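Local coordinates for peptidoglycan-N-acetylglucosamine deacetylase BC_1974 (Bacillus cereus, PDB 5N1P), which catalyses the zinc-dependent deacetylation of N-acetylglucosamine residues in peptidoglycan, releasing acetate, at residues R132-P137 and D164-S169; A140-I145 and V170-A175; A66-Y69 and E73-N76. All blocks are in the same frame, centred on the assembly; numbering follows the deposited sequence.

How the contacts relate
From the N terminus, contact 3 closes first: a tight bend of three residues joins helix 65-70 to helix 74-89, just after the zinc ligands His59 and His63. Contacts 1 and 2 lie further on and cross, because their segments alternate: loop 132-137 and helix 138-152 come first, and then the start of helix 167-182 pairs with both in turn. Contact 1 closes a loop with 26 residues between its segments and contact 2 one with 24, both passing through strand 157-163. They touch where Tyr133 and Gln168 pack on Ile145, joining loop and helices. Contact 3 lies apart, its centre about 33 Å from that of contact 2, across the chain's centre.

Contact 1: R132-P137 and D164-S169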
loop_
_atom_site.group_PDB
_atom_site.type_symbol
_atom_site.label_atom_id
_atom_site.label_comp_id
_atom_site.label_asym_id
_atom_site.label_seq_id
_atom_site.Cartn_x
_atom_site.Cartn_y
_atom_site.Cartn_z
ATOM N N ARG A 132 9.598 -13.035 -2.928
ATOM C CA ARG A 132 10.153 -14.374 -3.144
ATOM C C ARG A 132 10.953 -14.456 -4.437
ATOM O O ARG A 132 11.845 -15.286 -4.584
ATOM C CB ARG A 132 9.050 -15.429 -3.184
ATOM C CG ARG A 132 8.510 -15.841 -1.834
ATOM C CD ARG A 132 7.838 -17.181 -1.962
ATOM N NE ARG A 132 7.142 -17.585 -0.745
ATOM C CZ ARG A 132 6.357 -18.653 -0.665
ATOM N NH1 ARG A 132 6.177 -19.422 -1.730
ATOM N NH2 ARG A 132 5.756 -18.951 0.480
ATOM N N TYR A 133 10.624 -13.591 -5.386
ATOM C CA TYR A 133 11.222 -13.687 -6.698
ATOM C C TYR A 133 12.159 -12.514 -6.956
ATOM O O TYR A 133 12.476 -12.215 -8.097
ATOM C CB TYR A 133 10.115 -13.793 -7.753
ATOM C CG TYR A 133 8.987 -14.689 -7.269
ATOM C CD1 TYR A 133 7.817 -14.145 -6.763
ATOM C CD2 TYR A 133 9.123 -16.074 -7.269
ATOM C CE1 TYR A 133 6.797 -14.948 -6.294
ATOM C CE2 TYR A 133 8.106 -16.891 -6.797
ATOM C CZ TYR A 133 6.948 -16.314 -6.308
ATOM O OH TYR A 133 5.923 -17.102 -5.841
ATOM N N ASN A 134 12.625 -11.874 -5.884
ATOM C CA ASN A 134 13.634 -10.821 -6.019
ATOM C C ASN A 134 14.873 -11.320 -6.758
ATOM O O ASN A 134 15.384 -12.408 -6.470
ATOM C CB ASN A 134 14.042 -10.270 -4.649
ATOM C CG ASN A 134 13.001 -9.336 -4.056
ATOM O OD1 ASN A 134 12.159 -8.787 -4.769
ATOM N ND2 ASN A 134 13.063 -9.143 -2.740
ATOM N N LYS A 135 15.329 -10.519 -7.721
ATOM C CA LYS A 135 16.531 -10.790 -8.516
ATOM C C LYS A 135 16.384 -11.965 -9.484
ATOM O O LYS A 135 17.371 -12.421 -10.053
ATOM C CB LYS A 135 17.745 -11.032 -7.608
ATOM C CG LYS A 135 17.957 -9.971 -6.544
ATOM C CD LYS A 135 19.319 -9.319 -6.678
ATOM C CE LYS A 135 19.691 -8.571 -5.406
ATOM N NZ LYS A 135 21.158 -8.330 -5.302
ATOM N N MET A 136 15.159 -12.445 -9.676
ATOM C CA MET A 136 14.889 -13.474 -10.679
ATOM C C MET A 136 14.448 -12.798 -11.982
ATOM O O MET A 136 14.067 -11.629 -11.957
ATOM C CB MET A 136 13.828 -14.450 -10.168
ATOM C CG MET A 136 14.299 -15.284 -8.990
ATOM S SD MET A 136 13.043 -16.430 -8.394
ATOM C CE MET A 136 12.376 -17.037 -9.946
ATOM N N PRO A 137 14.519 -13.515 -13.120
ATOM C CA PRO A 137 14.077 -12.944 -14.402
ATOM C C PRO A 137 12.673 -12.355 -14.320
ATOM O O PRO A 137 11.758 -12.996 -13.802
ATOM C CB PRO A 137 14.115 -14.145 -15.347
ATOM C CG PRO A 137 15.222 -14.978 -14.810
ATOM C CD PRO A 137 15.103 -14.856 -13.302
ATOM N N ASP A 164 6.108 -1.447 -5.174
ATOM C CA ASP A 164 6.441 -0.879 -6.485
ATOM C C ASP A 164 7.932 -0.575 -6.631
ATOM O O ASP A 164 8.358 -0.117 -7.688
ATOM C CB ASP A 164 5.597 0.371 -6.800
ATOM C CG ASP A 164 5.735 1.477 -5.758
ATOM O OD1 ASP A 164 5.759 1.158 -4.554
ATOM O OD2 ASP A 164 5.793 2.669 -6.150
ATOM N N ILE A 165 8.725 -0.888 -5.610
ATOM C CA ILE A 165 10.169 -0.668 -5.683
ATOM C C ILE A 165 10.887 -1.854 -6.320
ATOM O O ILE A 165 12.099 -1.823 -6.502
ATOM C CB ILE A 165 10.769 -0.397 -4.296
ATOM C CG1 ILE A 165 10.437 -1.535 -3.335
ATOM C CG2 ILE A 165 10.248 0.927 -3.788
ATOM C CD1 ILE A 165 11.340 -1.589 -2.113
ATOM N N HIS A 166 10.126 -2.891 -6.660
ATOM C CA HIS A 166 10.679 -4.077 -7.315
ATOM C C HIS A 166 10.108 -4.242 -8.716
ATOM O O HIS A 166 8.888 -4.174 -8.906
ATOM C CB HIS A 166 10.400 -5.329 -6.487
ATOM C CG HIS A 166 11.053 -5.312 -5.141
ATOM N ND1 HIS A 166 10.457 -5.842 -4.018
ATOM C CD2 HIS A 166 12.251 -4.827 -4.740
ATOM C CE1 HIS A 166 11.258 -5.682 -2.981
ATOM N NE2 HIS A 166 12.354 -5.067 -3.392
ATOM N N PRO A 167 10.991 -4.475 -9.697
ATOM C CA PRO A 167 10.634 -4.547 -11.121
ATOM C C PRO A 167 9.590 -5.626 -11.402
ATOM O O PRO A 167 8.664 -5.429 -12.194
ATOM C CB PRO A 167 11.953 -4.916 -11.814
ATOM C CG PRO A 167 13.021 -4.758 -10.805
ATOM C CD PRO A 167 12.398 -4.840 -9.449
ATOM N N GLN A 168 9.747 -6.774 -10.752
ATOM C CA GLN A 168 8.881 -7.905 -11.059
ATOM C C GLN A 168 7.445 -7.651 -10.592
ATOM O O GLN A 168 6.500 -8.163 -11.185
ATOM C CB GLN A 168 9.443 -9.202 -10.454
ATOM C CG GLN A 168 9.356 -9.329 -8.944
ATOM C CD GLN A 168 10.528 -8.714 -8.204
ATOM O OE1 GLN A 168 11.301 -7.937 -8.766
ATOM N NE2 GLN A 168 10.673 -9.076 -6.928
ATOM N N SER A 169 7.283 -6.850 -9.539
ATOM C CA SER A 169 5.960 -6.484 -9.049
ATOM C C SER A 169 5.239 -5.603 -10.049
ATOM O O SER A 169 4.086 -5.835 -10.396
ATOM C CB SER A 169 6.069 -5.749 -7.708
ATOM O OG SER A 169 6.893 -6.474 -6.816
HETATM O O HOH W 1 13.882 -8.337 -8.722
#
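His166 meets Asn134 through the flat of its imidazole: Asn134 OD1 sits 3.5 Å above the ring plane, over its centre, while Ile165 CG1 lies over the opposite face. Asn134 OD1 and His166 ND1 are close but poorly angled for hydrogen bonding, and the amide and ring planes are 67° apart. Histidine here is also the N-cap of helix 167-182, and its side chain lies about 4 Å from that of His163, the probable proton donor. Two residues on, in the first helical turn, comes Gln168. Its chain, bent at chi2 (-87°), swings the amide across that of Asn134 at about a right angle, and NE2 donates to Asn134 OD1 at 2.6 Å with a bend at the hydrogen (142°). The same NE2 also donates to Asp130 O. At the other end of the amide, Gln168 OE1 accepts a hydrogen bond from a water 2.6 Å away, which in turn accepts from Lys135 N at 2.8 Å. Glutamine suits this buried place because it offers donor and acceptor together. With both ends engaged, its amide is fixed in rotation and ties the type II turn of Tyr133 to Met136 to the helix start beside the active site.

Contact 2: A140-I145 and V170-A175; sequences AAAAQI and VAAVPA
Ala142 and Ala172 bring two helices of the NodB-homology (CE4) deacetylase domain close together; helix 138-152 and helix 167-182 are successive helices, linked through strand 157-163 of the parallel sheet. The axes of segments 140-145 and 170-175 approach to 7.8 Å and cross at -52°, running broadly the same way. Such closeness suits alanine, whose side chain ends at CB and lets one backbone come near the other: the CA atoms of Ala142 and Ala172 are 4.2 Å apart. The methyl of Ala142 points at the partner helix and rests on its main chain, with CB 3.6 Å from Ala171 C, and it also meets the methyl of Ala171, CB to CB at 3.7 Å. Ala171 lies at the margin, where Val138 also packs on it.

Ile145, one turn on from Ala142, completes the apolar patch, and its beta-branch divides the work. Chi1 of -68° sets CG1 beside the main-chain nitrogen and leaves CG2 anti to it, where it reaches Ala172 CB at 3.7 Å. The longer arm, CG1 and CD1, goes the other way, to Tyr133 and Gln168. A beta-branched residue can thus face two sides at once. On the second helix, Val170 and Val173 turn away from this interface and pack on Leu19 of helix 16-25, so that helix 167-182 is held from two directions. The helix kinks at Pro174 and Ala175, where neither nitrogen bonds to the turn before; that of Pro174 has no hydrogen to give. Ala172 CB, wedged beside Ile145, comes within 3.4 Å of the carbonyl oxygen of Ala142.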
loop_
_atom_site.group_PDB
_atom_site.type_symbol
_atom_site.label_atom_id
_atom_site.label_comp_id
_atom_site.label_asym_id
_atom_site.label_seq_id
_atom_site.Cartn_x
_atom_site.Cartn_y
_atom_site.Cartn_z
ATOM N N ALA A 140 9.117 -13.907 -16.020
ATOM C CA ALA A 140 8.709 -15.163 -15.392
ATOM C C ALA A 140 8.257 -14.926 -13.956
ATOM O O ALA A 140 7.278 -15.524 -13.498
ATOM C CB ALA A 140 9.840 -16.184 -15.428
ATOM N N ALA A 141 8.976 -14.058 -13.246
ATOM C CA ALA A 141 8.631 -13.734 -11.863
ATOM C C ALA A 141 7.268 -13.067 -11.808
ATOM O O ALA A 141 6.457 -13.373 -10.934
ATOM C CB ALA A 141 9.695 -12.820 -11.236
ATOM N N ALA A 142 7.028 -12.156 -12.748
ATOM C CA ALA A 142 5.762 -11.438 -12.837
ATOM C C ALA A 142 4.582 -12.381 -13.027
ATOM O O ALA A 142 3.534 -12.207 -12.397
ATOM C CB ALA A 142 5.807 -10.415 -13.980
ATOM N N ALA A 143 4.748 -13.367 -13.903
ATOM C CA ALA A 143 3.690 -14.337 -14.158
ATOM C C ALA A 143 3.354 -15.112 -12.882
ATOM O O ALA A 143 2.186 -15.380 -12.597
ATOM C CB ALA A 143 4.098 -15.292 -15.278
ATOM N N GLN A 144 4.387 -15.462 -12.118
ATOM C CA GLN A 144 4.206 -16.210 -10.871
ATOM C C GLN A 144 3.527 -15.345 -9.810
ATOM O O GLN A 144 2.665 -15.803 -9.069
ATOM C CB GLN A 144 5.552 -16.722 -10.353
ATOM C CG GLN A 144 5.473 -17.468 -9.026
ATOM C CD GLN A 144 4.815 -18.826 -9.128
ATOM O OE1 GLN A 144 3.917 -19.154 -8.348
ATOM N NE2 GLN A 144 5.275 -19.639 -10.075
ATOM N N ILE A 145 3.925 -14.086 -9.739
ATOM C CA ILE A 145 3.283 -13.148 -8.825
ATOM C C ILE A 145 1.810 -12.966 -9.181
ATOM O O ILE A 145 0.938 -12.959 -8.304
ATOM C CB ILE A 145 4.012 -11.802 -8.848
ATOM C CG1 ILE A 145 5.393 -11.974 -8.230
ATOM C CG2 ILE A 145 3.219 -10.735 -8.092
ATOM C CD1 ILE A 145 6.329 -10.811 -8.509
ATOM N N VAL A 170 5.927 -4.571 -10.507
ATOM C CA VAL A 170 5.340 -3.669 -11.486
ATOM C C VAL A 170 4.990 -4.424 -12.782
ATOM O O VAL A 170 3.926 -4.201 -13.387
ATOM C CB VAL A 170 6.301 -2.484 -11.742
ATOM C CG1 VAL A 170 5.790 -1.608 -12.888
ATOM C CG2 VAL A 170 6.458 -1.684 -10.457
ATOM N N ALA A 171 5.841 -5.364 -13.180
ATOM C CA ALA A 171 5.601 -6.144 -14.390
ATOM C C ALA A 171 4.402 -7.093 -14.267
ATOM O O ALA A 171 3.819 -7.509 -15.263
ATOM C CB ALA A 171 6.846 -6.932 -14.749
ATOM N N ALA A 172 4.041 -7.427 -13.034
ATOM C CA ALA A 172 2.952 -8.361 -12.805
ATOM C C ALA A 172 1.595 -7.678 -12.915
ATOM O O ALA A 172 0.572 -8.338 -13.074
ATOM C CB ALA A 172 3.101 -9.020 -11.419
ATOM N N VAL A 173 1.582 -6.354 -12.835
ATOM C CA VAL A 173 0.317 -5.650 -12.699
ATOM C C VAL A 173 -0.631 -5.808 -13.915
ATOM O O VAL A 173 -1.821 -6.042 -13.711
ATOM C CB VAL A 173 0.581 -4.168 -12.365
ATOM C CG1 VAL A 173 -0.695 -3.353 -12.447
ATOM C CG2 VAL A 173 1.129 -4.093 -10.956
ATOM N N PRO A 174 -0.123 -5.741 -15.167
ATOM C CA PRO A 174 -1.077 -5.964 -16.264
ATOM C C PRO A 174 -1.828 -7.304 -16.179
ATOM O O PRO A 174 -3.043 -7.318 -16.378
ATOM C CB PRO A 174 -0.191 -5.922 -17.517
ATOM C CG PRO A 174 0.915 -5.018 -17.134
ATOM C CD PRO A 174 1.198 -5.328 -15.679
ATOM N N ALA A 175 -1.133 -8.394 -15.862
ATOM C CA ALA A 175 -1.784 -9.705 -15.767
ATOM C C ALA A 175 -2.726 -9.796 -14.565
ATOM O O ALA A 175 -3.726 -10.517 -14.603
ATOM C CB ALA A 175 -0.747 -10.807 -15.699
#

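Contact 3: A66-Y69 and E73-N76; sequences AKLY and EYVN
Tyr69 and Tyr74 reach the same place by different first torsions: at Tyr69 CG lies beside the main-chain nitrogen (chi1 -55°), whereas at Tyr74 it is anti to that atom (chi1 -173°). Across the bend of the chain these torsions set the two phenols side by side, pointing the same way and meeting rim to rim, neither over the face of the other. Their centroids are 5.8 Å apart, and the nearest carbons are Tyr69 CE1 and Tyr74 CD2 at 3.5 Å. Leu68 fills in beside them: its CB lies over one face of the Tyr69 ring, and CD2 reaches Tyr74 CA at 3.9 Å. A branched aliphatic side chain suits this buried spot, where it can touch both neighbours.

The backbone makes the turn itself. As helix 65-70 ends, Lys67 O accepts from Glu73 N at 2.9 Å, in the carbonyl plane and with an angle of 155° at the hydrogen, while Tyr74 N gives a weak bond to Leu68 O. Carbonyls of the last helical turn are therefore used by the residues that lead into the next helix. Just ahead of helix 74-89, Glu73 bends at chi2 and its OE1 receives Asn76 ND2 at 2.9 Å, from above the carboxylate plane.

Tyrosine suits both positions because each ring packs while its hydroxyl reaches a polar partner. Tyr69 OH bonds to Pro99 O, in a residue lining the inhibitor pocket, and Tyr74 OH to Thr96 OG1 of strand 95-96; both fasten the bend near the zinc site.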
loop_
_atom_site.group_PDB
_atom_site.type_symbol
_atom_site.label_atom_id
_atom_site.label_comp_id
_atom_site.label_asym_id
_atom_site.label_seq_id
_atom_site.Cartn_x
_atom_site.Cartn_y
_atom_site.Cartn_z
ATOM N N ALA A 66 12.032 -2.550 15.495
ATOM C CA ALA A 66 12.324 -2.248 16.894
ATOM C C ALA A 66 11.896 -0.827 17.288
ATOM O O ALA A 66 11.329 -0.609 18.367
ATOM C CB ALA A 66 13.812 -2.454 17.173
ATOM N N LYS A 67 12.180 0.138 16.421
ATOM C CA LYS A 67 11.796 1.523 16.681
ATOM C C LYS A 67 10.282 1.705 16.698
ATOM O O LYS A 67 9.739 2.363 17.590
ATOM C CB LYS A 67 12.411 2.467 15.639
ATOM C CG LYS A 67 13.926 2.621 15.771
ATOM C CD LYS A 67 14.480 3.558 14.705
ATOM C CE LYS A 67 15.993 3.735 14.864
ATOM N NZ LYS A 67 16.553 4.620 13.799
ATOM N N LEU A 68 9.605 1.129 15.713
ATOM C CA LEU A 68 8.175 1.343 15.572
ATOM C C LEU A 68 7.344 0.714 16.676
ATOM O O LEU A 68 6.414 1.338 17.191
ATOM C CB LEU A 68 7.695 0.798 14.229
ATOM C CG LEU A 68 8.244 1.495 12.986
ATOM C CD1 LEU A 68 8.037 0.637 11.741
ATOM C CD2 LEU A 68 7.568 2.840 12.796
ATOM N N TYR A 69 7.663 -0.528 17.024
ATOM C CA TYR A 69 6.766 -1.304 17.874
ATOM C C TYR A 69 7.291 -1.431 19.297
ATOM O O TYR A 69 6.623 -1.000 20.234
ATOM C CB TYR A 69 6.507 -2.671 17.235
ATOM C CG TYR A 69 5.987 -2.486 15.825
ATOM C CD1 TYR A 69 4.811 -1.773 15.590
ATOM C CD2 TYR A 69 6.673 -2.993 14.732
ATOM C CE1 TYR A 69 4.325 -1.572 14.300
ATOM C CE2 TYR A 69 6.195 -2.798 13.437
ATOM C CZ TYR A 69 5.023 -2.081 13.236
ATOM O OH TYR A 69 4.551 -1.875 11.965
ATOM N N GLU A 73 7.496 3.992 18.545
ATOM C CA GLU A 73 7.540 5.213 17.730
ATOM C C GLU A 73 6.572 5.236 16.551
ATOM O O GLU A 73 6.595 6.190 15.771
ATOM C CB GLU A 73 8.959 5.446 17.196
ATOM C CG GLU A 73 9.989 5.737 18.281
ATOM C CD GLU A 73 9.715 7.038 19.008
ATOM O OE1 GLU A 73 9.160 7.967 18.380
ATOM O OE2 GLU A 73 10.056 7.136 20.207
ATOM N N TYR A 74 5.726 4.207 16.423
ATOM C CA TYR A 74 4.843 4.070 15.259
ATOM C C TYR A 74 4.078 5.349 14.932
ATOM O O TYR A 74 4.129 5.847 13.801
ATOM C CB TYR A 74 3.837 2.939 15.485
ATOM C CG TYR A 74 2.992 2.622 14.261
ATOM C CD1 TYR A 74 1.760 3.244 14.048
ATOM C CD2 TYR A 74 3.438 1.708 13.321
ATOM C CE1 TYR A 74 0.989 2.945 12.910
ATOM C CE2 TYR A 74 2.687 1.399 12.202
ATOM C CZ TYR A 74 1.463 2.014 12.004
ATOM O OH TYR A 74 0.726 1.700 10.882
ATOM N N VAL A 75 3.360 5.881 15.915
ATOM C CA VAL A 75 2.512 7.029 15.607
ATOM C C VAL A 75 3.364 8.267 15.318
ATOM O O VAL A 75 3.055 9.024 14.393
ATOM C CB VAL A 75 1.501 7.311 16.729
ATOM C CG1 VAL A 75 0.666 8.536 16.382
ATOM C CG2 VAL A 75 0.591 6.100 16.917
ATOM N N ASN A 76 4.452 8.452 16.060
ATOM C CA ASN A 76 5.346 9.579 15.784
ATOM C C ASN A 76 5.876 9.534 14.344
ATOM O O ASN A 76 5.888 10.555 13.648
ATOM C CB ASN A 76 6.511 9.610 16.778
ATOM C CG ASN A 76 6.063 9.925 18.186
ATOM O OD1 ASN A 76 5.045 10.587 18.383
ATOM N ND2 ASN A 76 6.823 9.461 19.176
#